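Local coordinates for magnesium and cobalt efflux protein (Bordetella parapertussis, PDB 3JTF) that binds AMP through its pair of CBS domains and probably plays a role in the transport of magnesium and cobalt ions, at residues E4-R16 with F80-R92. Numbering follows the deposited sequence.
With AMP (adenosine monophosphate), chain F; SO4 (sulfate ion), chain G.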
loop_
_atom_site.group_PDB
_atom_site.type_symbol
_atom_site.label_atom_id
_atom_site.label_comp_id
_atom_site.label_asym_id
_atom_site.label_seq_id
_atom_site.Cartn_x
_atom_site.Cartn_y
_atom_site.Cartn_z
ATOM N N GLU B 4 10.226 16.153 20.855
ATOM C CA GLU B 4 9.697 15.913 19.484
ATOM C C GLU B 4 8.486 14.950 19.642
ATOM O O GLU B 4 8.341 14.315 20.703
ATOM C CB GLU B 4 10.847 15.367 18.608
ATOM C CG GLU B 4 10.575 15.222 17.101
ATOM C CD GLU B 4 10.414 13.755 16.663
ATOM O OE1 GLU B 4 11.406 13.149 16.197
ATOM O OE2 GLU B 4 9.310 13.196 16.798
ATOM N N ARG B 5 7.618 14.844 18.629
ATOM C CA ARG B 5 6.379 14.059 18.754
ATOM C C ARG B 5 6.648 12.569 18.942
ATOM O O ARG B 5 7.725 12.071 18.552
ATOM C CB ARG B 5 5.516 14.186 17.501
ATOM C CG ARG B 5 5.211 15.592 17.130
ATOM C CD ARG B 5 3.935 15.686 16.379
ATOM N NE ARG B 5 3.452 17.061 16.448
ATOM C CZ ARG B 5 2.434 17.481 17.193
ATOM N NH1 ARG B 5 1.748 16.637 17.971
ATOM N NH2 ARG B 5 2.106 18.763 17.157
ATOM N N THR B 6 5.638 11.845 19.432
ATOM C CA THR B 6 5.745 10.400 19.524
ATOM C C THR B 6 4.643 9.639 18.762
ATOM O O THR B 6 3.628 10.194 18.307
ATOM C CB THR B 6 5.781 9.928 20.980
ATOM O OG1 THR B 6 4.480 10.033 21.531
ATOM C CG2 THR B 6 6.787 10.750 21.838
ATOM N N VAL B 7 4.875 8.349 18.626
ATOM C CA VAL B 7 3.924 7.451 17.982
ATOM C C VAL B 7 2.492 7.596 18.534
ATOM O O VAL B 7 1.531 7.598 17.771
ATOM C CB VAL B 7 4.418 5.991 18.092
ATOM C CG1 VAL B 7 3.271 4.988 17.901
ATOM C CG2 VAL B 7 5.509 5.787 17.080
ATOM N N ALA B 8 2.362 7.746 19.845
ATOM C CA ALA B 8 1.035 7.889 20.468
ATOM C C ALA B 8 0.198 9.018 19.856
ATOM O O ALA B 8 -1.008 8.891 19.782
ATOM C CB ALA B 8 1.155 8.099 22.001
ATOM N N ASP B 9 0.830 10.111 19.436
ATOM C CA ASP B 9 0.125 11.248 18.813
ATOM C C ASP B 9 -0.479 10.909 17.439
ATOM O O ASP B 9 -1.390 11.585 16.988
ATOM C CB ASP B 9 1.097 12.426 18.570
ATOM C CG ASP B 9 1.704 12.980 19.859
ATOM O OD1 ASP B 9 1.038 12.870 20.905
ATOM O OD2 ASP B 9 2.848 13.507 19.823
ATOM N N ILE B 10 0.059 9.921 16.732
ATOM C CA ILE B 10 -0.398 9.700 15.351
ATOM C C ILE B 10 -0.986 8.303 15.072
ATOM O O ILE B 10 -1.486 8.041 13.988
ATOM C CB ILE B 10 0.751 9.963 14.346
ATOM C CG1 ILE B 10 1.868 8.935 14.519
ATOM C CG2 ILE B 10 1.306 11.412 14.523
ATOM C CD1 ILE B 10 2.866 8.906 13.358
HETATM N N MSE B 11 -0.920 7.399 16.029
HETATM C CA MSE B 11 -1.336 6.034 15.758
HETATM C C MSE B 11 -2.827 5.917 15.475
HETATM O O MSE B 11 -3.653 6.694 15.981
HETATM C CB MSE B 11 -0.974 5.161 16.925
HETATM C CG MSE B 11 -1.756 5.432 18.164
HETATM SE SE MSE B 11 -1.107 4.327 19.662
HETATM C CE MSE B 11 -2.382 5.088 20.978
ATOM N N VAL B 12 -3.179 4.922 14.685
ATOM C CA VAL B 12 -4.561 4.444 14.616
ATOM C C VAL B 12 -4.894 3.720 15.940
ATOM O O VAL B 12 -4.291 2.739 16.257
ATOM C CB VAL B 12 -4.748 3.471 13.446
ATOM C CG1 VAL B 12 -6.195 2.891 13.402
ATOM C CG2 VAL B 12 -4.380 4.165 12.143
ATOM N N PRO B 13 -5.890 4.194 16.692
ATOM C CA PRO B 13 -6.183 3.533 17.957
ATOM C C PRO B 13 -6.701 2.130 17.769
ATOM O O PRO B 13 -7.286 1.779 16.708
ATOM C CB PRO B 13 -7.235 4.430 18.626
ATOM C CG PRO B 13 -7.722 5.329 17.573
ATOM C CD PRO B 13 -6.738 5.368 16.445
ATOM N N ARG B 14 -6.414 1.322 18.782
ATOM C CA ARG B 14 -6.807 -0.085 18.817
ATOM C C ARG B 14 -8.265 -0.301 18.321
ATOM O O ARG B 14 -8.526 -1.179 17.509
ATOM C CB ARG B 14 -6.671 -0.570 20.273
ATOM C CG ARG B 14 -7.175 -1.953 20.563
ATOM C CD ARG B 14 -6.973 -2.236 22.060
ATOM N NE ARG B 14 -7.422 -3.568 22.396
ATOM C CZ ARG B 14 -8.688 -3.893 22.650
ATOM N NH1 ARG B 14 -8.995 -5.152 22.954
ATOM N NH2 ARG B 14 -9.654 -2.963 22.635
ATOM N N SER B 15 -9.194 0.517 18.797
ATOM C CA SER B 15 -10.635 0.333 18.473
ATOM C C SER B 15 -10.927 0.505 16.993
ATOM O O SER B 15 -11.922 -0.013 16.493
ATOM C CB SER B 15 -11.494 1.306 19.276
ATOM O OG SER B 15 -11.288 2.627 18.811
ATOM N N ARG B 16 -10.035 1.200 16.291
ATOM C CA ARG B 16 -10.200 1.486 14.863
ATOM C C ARG B 16 -9.426 0.534 13.946
ATOM O O ARG B 16 -9.492 0.653 12.720
ATOM C CB ARG B 16 -9.744 2.917 14.536
ATOM C CG ARG B 16 -10.614 4.043 15.061
ATOM C CD ARG B 16 -10.542 5.293 14.099
ATOM N NE ARG B 16 -10.489 6.515 14.883
ATOM C CZ ARG B 16 -9.506 7.404 14.848
ATOM N NH1 ARG B 16 -8.472 7.264 14.012
ATOM N NH2 ARG B 16 -9.570 8.455 15.651
ATOM N N PHE B 80 6.504 -4.785 16.866
ATOM C CA PHE B 80 5.858 -4.111 17.968
ATOM C C PHE B 80 6.724 -2.942 18.441
ATOM O O PHE B 80 7.880 -3.135 18.738
ATOM C CB PHE B 80 5.608 -5.059 19.155
ATOM C CG PHE B 80 4.653 -6.178 18.840
ATOM C CD1 PHE B 80 3.293 -6.002 19.014
ATOM C CD2 PHE B 80 5.122 -7.390 18.373
ATOM C CE1 PHE B 80 2.367 -7.029 18.684
ATOM C CE2 PHE B 80 4.240 -8.418 18.027
ATOM C CZ PHE B 80 2.841 -8.238 18.185
ATOM N N ILE B 81 6.177 -1.729 18.443
ATOM C CA ILE B 81 6.936 -0.546 18.838
ATOM C C ILE B 81 6.260 0.194 19.990
ATOM O O ILE B 81 5.011 0.273 20.070
ATOM C CB ILE B 81 7.188 0.434 17.649
ATOM C CG1 ILE B 81 5.913 1.127 17.222
ATOM C CG2 ILE B 81 7.883 -0.310 16.442
ATOM C CD1 ILE B 81 6.090 2.316 16.204
ATOM N N PRO B 82 7.067 0.786 20.879
ATOM C CA PRO B 82 6.436 1.533 21.955
ATOM C C PRO B 82 5.775 2.831 21.526
ATOM O O PRO B 82 6.222 3.522 20.590
ATOM C CB PRO B 82 7.606 1.849 22.936
ATOM C CG PRO B 82 8.801 1.692 22.184
ATOM C CD PRO B 82 8.517 0.676 21.051
ATOM N N GLU B 83 4.762 3.198 22.292
ATOM C CA GLU B 83 4.076 4.469 22.131
ATOM C C GLU B 83 5.004 5.649 22.185
ATOM O O GLU B 83 4.723 6.669 21.582
ATOM C CB GLU B 83 3.043 4.668 23.260
ATOM C CG GLU B 83 1.718 4.170 22.930
ATOM C CD GLU B 83 0.697 4.392 24.032
ATOM O OE1 GLU B 83 0.856 5.292 24.871
ATOM O OE2 GLU B 83 -0.287 3.657 24.050
ATOM N N VAL B 84 6.055 5.538 22.986
ATOM C CA VAL B 84 6.951 6.648 23.199
ATOM C C VAL B 84 7.968 6.842 22.058
ATOM O O VAL B 84 8.729 7.790 22.077
ATOM C CB VAL B 84 7.705 6.548 24.558
ATOM C CG1 VAL B 84 6.700 6.676 25.739
ATOM C CG2 VAL B 84 8.590 5.254 24.648
ATOM N N LYS B 85 7.962 5.979 21.044
ATOM C CA LYS B 85 8.986 6.076 20.005
ATOM C C LYS B 85 8.800 7.399 19.264
ATOM O O LYS B 85 7.677 7.810 18.962
ATOM C CB LYS B 85 8.910 4.865 19.071
ATOM C CG LYS B 85 10.065 4.796 18.068
ATOM C CD LYS B 85 10.494 3.400 17.771
ATOM C CE LYS B 85 11.877 3.364 17.121
ATOM N NZ LYS B 85 12.445 1.991 17.081
ATOM N N ARG B 86 9.900 8.106 19.044
ATOM C CA ARG B 86 9.852 9.380 18.352
ATOM C C ARG B 86 9.731 9.175 16.842
ATOM O O ARG B 86 10.221 8.186 16.294
ATOM C CB ARG B 86 11.064 10.237 18.720
ATOM C CG ARG B 86 11.083 10.588 20.256
ATOM C CD ARG B 86 12.010 11.764 20.612
ATOM N NE ARG B 86 13.140 11.913 19.691
ATOM C CZ ARG B 86 14.152 11.042 19.547
ATOM N NH1 ARG B 86 14.209 9.919 20.269
ATOM N NH2 ARG B 86 15.113 11.291 18.657
ATOM N N LEU B 87 9.067 10.120 16.199
ATOM C CA LEU B 87 8.745 10.025 14.772
ATOM C C LEU B 87 9.970 10.059 13.871
ATOM O O LEU B 87 10.012 9.326 12.901
ATOM C CB LEU B 87 7.784 11.130 14.339
ATOM C CG LEU B 87 6.452 11.117 15.093
ATOM C CD1 LEU B 87 5.446 12.011 14.372
ATOM C CD2 LEU B 87 5.894 9.713 15.295
ATOM N N ASN B 88 10.954 10.893 14.184
ATOM C CA ASN B 88 12.104 11.027 13.284
ATOM C C ASN B 88 12.874 9.683 13.236
ATOM O O ASN B 88 13.326 9.264 12.163
ATOM C CB ASN B 88 13.031 12.205 13.648
ATOM C CG ASN B 88 12.334 13.597 13.551
ATOM O OD1 ASN B 88 11.354 13.796 12.802
ATOM N ND2 ASN B 88 12.856 14.564 14.318
ATOM N N VAL B 89 12.982 9.009 14.373
ATOM C CA VAL B 89 13.701 7.723 14.446
ATOM C C VAL B 89 12.889 6.641 13.742
ATOM O O VAL B 89 13.430 5.895 12.948
ATOM C CB VAL B 89 13.980 7.308 15.877
ATOM C CG1 VAL B 89 14.645 5.921 15.927
ATOM C CG2 VAL B 89 14.896 8.378 16.571
ATOM N N LEU B 90 11.587 6.636 13.968
ATOM C CA LEU B 90 10.694 5.635 13.367
ATOM C C LEU B 90 10.667 5.747 11.839
ATOM O O LEU B 90 10.568 4.735 11.115
ATOM C CB LEU B 90 9.272 5.774 13.935
ATOM C CG LEU B 90 8.224 4.800 13.405
ATOM C CD1 LEU B 90 8.725 3.285 13.572
ATOM C CD2 LEU B 90 6.858 5.022 14.081
ATOM N N LEU B 91 10.702 6.988 11.349
ATOM C CA LEU B 91 10.789 7.213 9.913
ATOM C C LEU B 91 12.025 6.510 9.294
ATOM O O LEU B 91 11.911 5.853 8.280
ATOM C CB LEU B 91 10.837 8.697 9.592
ATOM C CG LEU B 91 10.878 8.964 8.080
ATOM C CD1 LEU B 91 9.793 8.211 7.297
ATOM C CD2 LEU B 91 10.782 10.510 7.838
ATOM N N ARG B 92 13.178 6.690 9.917
ATOM C CA ARG B 92 14.405 6.074 9.472
ATOM C C ARG B 92 14.295 4.559 9.522
ATOM O O ARG B 92 14.801 3.879 8.647
ATOM C CB ARG B 92 15.580 6.536 10.350
ATOM C CG ARG B 92 15.890 8.042 10.231
ATOM C CD ARG B 92 17.181 8.444 10.916
ATOM N NE ARG B 92 18.340 8.054 10.107
ATOM C CZ ARG B 92 19.623 8.278 10.425
ATOM N NH1 ARG B 92 19.943 8.841 11.589
ATOM N NH2 ARG B 92 20.594 7.886 9.591
HETATM P P AMP F . -3.282 1.769 3.615
HETATM O O1P AMP F . -2.578 0.487 3.901
HETATM O O2P AMP F . -2.814 2.499 2.400
HETATM O O3P AMP F . -4.766 1.630 3.668
HETATM O "O5'" AMP F . -3.007 2.777 4.818
HETATM C "C5'" AMP F . -3.693 4.038 4.823
HETATM C "C4'" AMP F . -3.888 4.427 6.256
HETATM O "O4'" AMP F . -4.894 3.657 6.947
HETATM C "C3'" AMP F . -2.593 4.148 7.026
HETATM O "O3'" AMP F . -1.609 5.160 6.789
HETATM C "C2'" AMP F . -3.139 4.136 8.408
HETATM O "O2'" AMP F . -3.538 5.544 8.619
HETATM C "C1'" AMP F . -4.368 3.235 8.216
HETATM N N9 AMP F . -4.292 1.731 8.175
HETATM C C8 AMP F . -3.527 0.881 7.429
HETATM N N7 AMP F . -3.840 -0.424 7.685
HETATM C C5 AMP F . -4.850 -0.412 8.587
HETATM C C6 AMP F . -5.682 -1.414 9.270
HETATM N N6 AMP F . -5.472 -2.718 9.066
HETATM N N1 AMP F . -6.607 -0.985 10.156
HETATM C C2 AMP F . -6.841 0.311 10.373
HETATM N N3 AMP F . -6.154 1.288 9.756
HETATM C C4 AMP F . -5.147 0.982 8.886
HETATM S S SO4 G . -12.637 -4.053 23.975
HETATM O O1 SO4 G . -12.277 -2.912 23.130
HETATM O O2 SO4 G . -12.069 -3.899 25.317
HETATM O O3 SO4 G . -14.089 -4.107 24.110
HETATM O O4 SO4 G . -12.166 -5.293 23.358
HETATM O O HOH W 1 4.137 8.841 24.068
#
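Glu4, from the N-terminal arm, lays its carboxylate over the start of helix 87-96, whose N-cap position is Arg86, so that an acid distant in sequence meets the first backbone N-H, that of Leu87. In this CBS domain pair the N-terminal segment runs along the link between strand 80-82 and helix 87-96, then adds strand 12-13 to the same sheet, beside 111-116. Glu4 OE2 accepts from Leu87 N at 3.1 Å through the syn lone pair, though the 138° N-H...O angle shows a bent bond; the side chain reaches there with CG anti to the backbone N (chi1 -172°) and a bend at chi2. Negative charge here should suit the positive end of the helix dipole. One isolated bridge, Thr6 with Arg86, is flanked by Val7 N donating to Lys85 O (2.9 Å) and by a weak bond from Leu87 N to Arg5 O (3.3 Å), so Leu87 N is shared between two acceptors. Separately, Ala8 N donates to Glu83 O (3.1 Å). Nearby, Ile10 CD1 and Leu87 CD2 meet tip to tip at 3.7 Å. Ile10 also packs on Val115 and Gln123, and its side chain lies about 4 Å from that of Asp119, which binds AMP, placing Ile10 beside the nucleotide site. Glu83 directs OE2 to Ser112 OG. Val7 CG2 touches Ile81 CD1 at 3.6 Å and, with the side chains crossing at about a right angle, presses against Leu90 CD2 at a tight 3.4 Å.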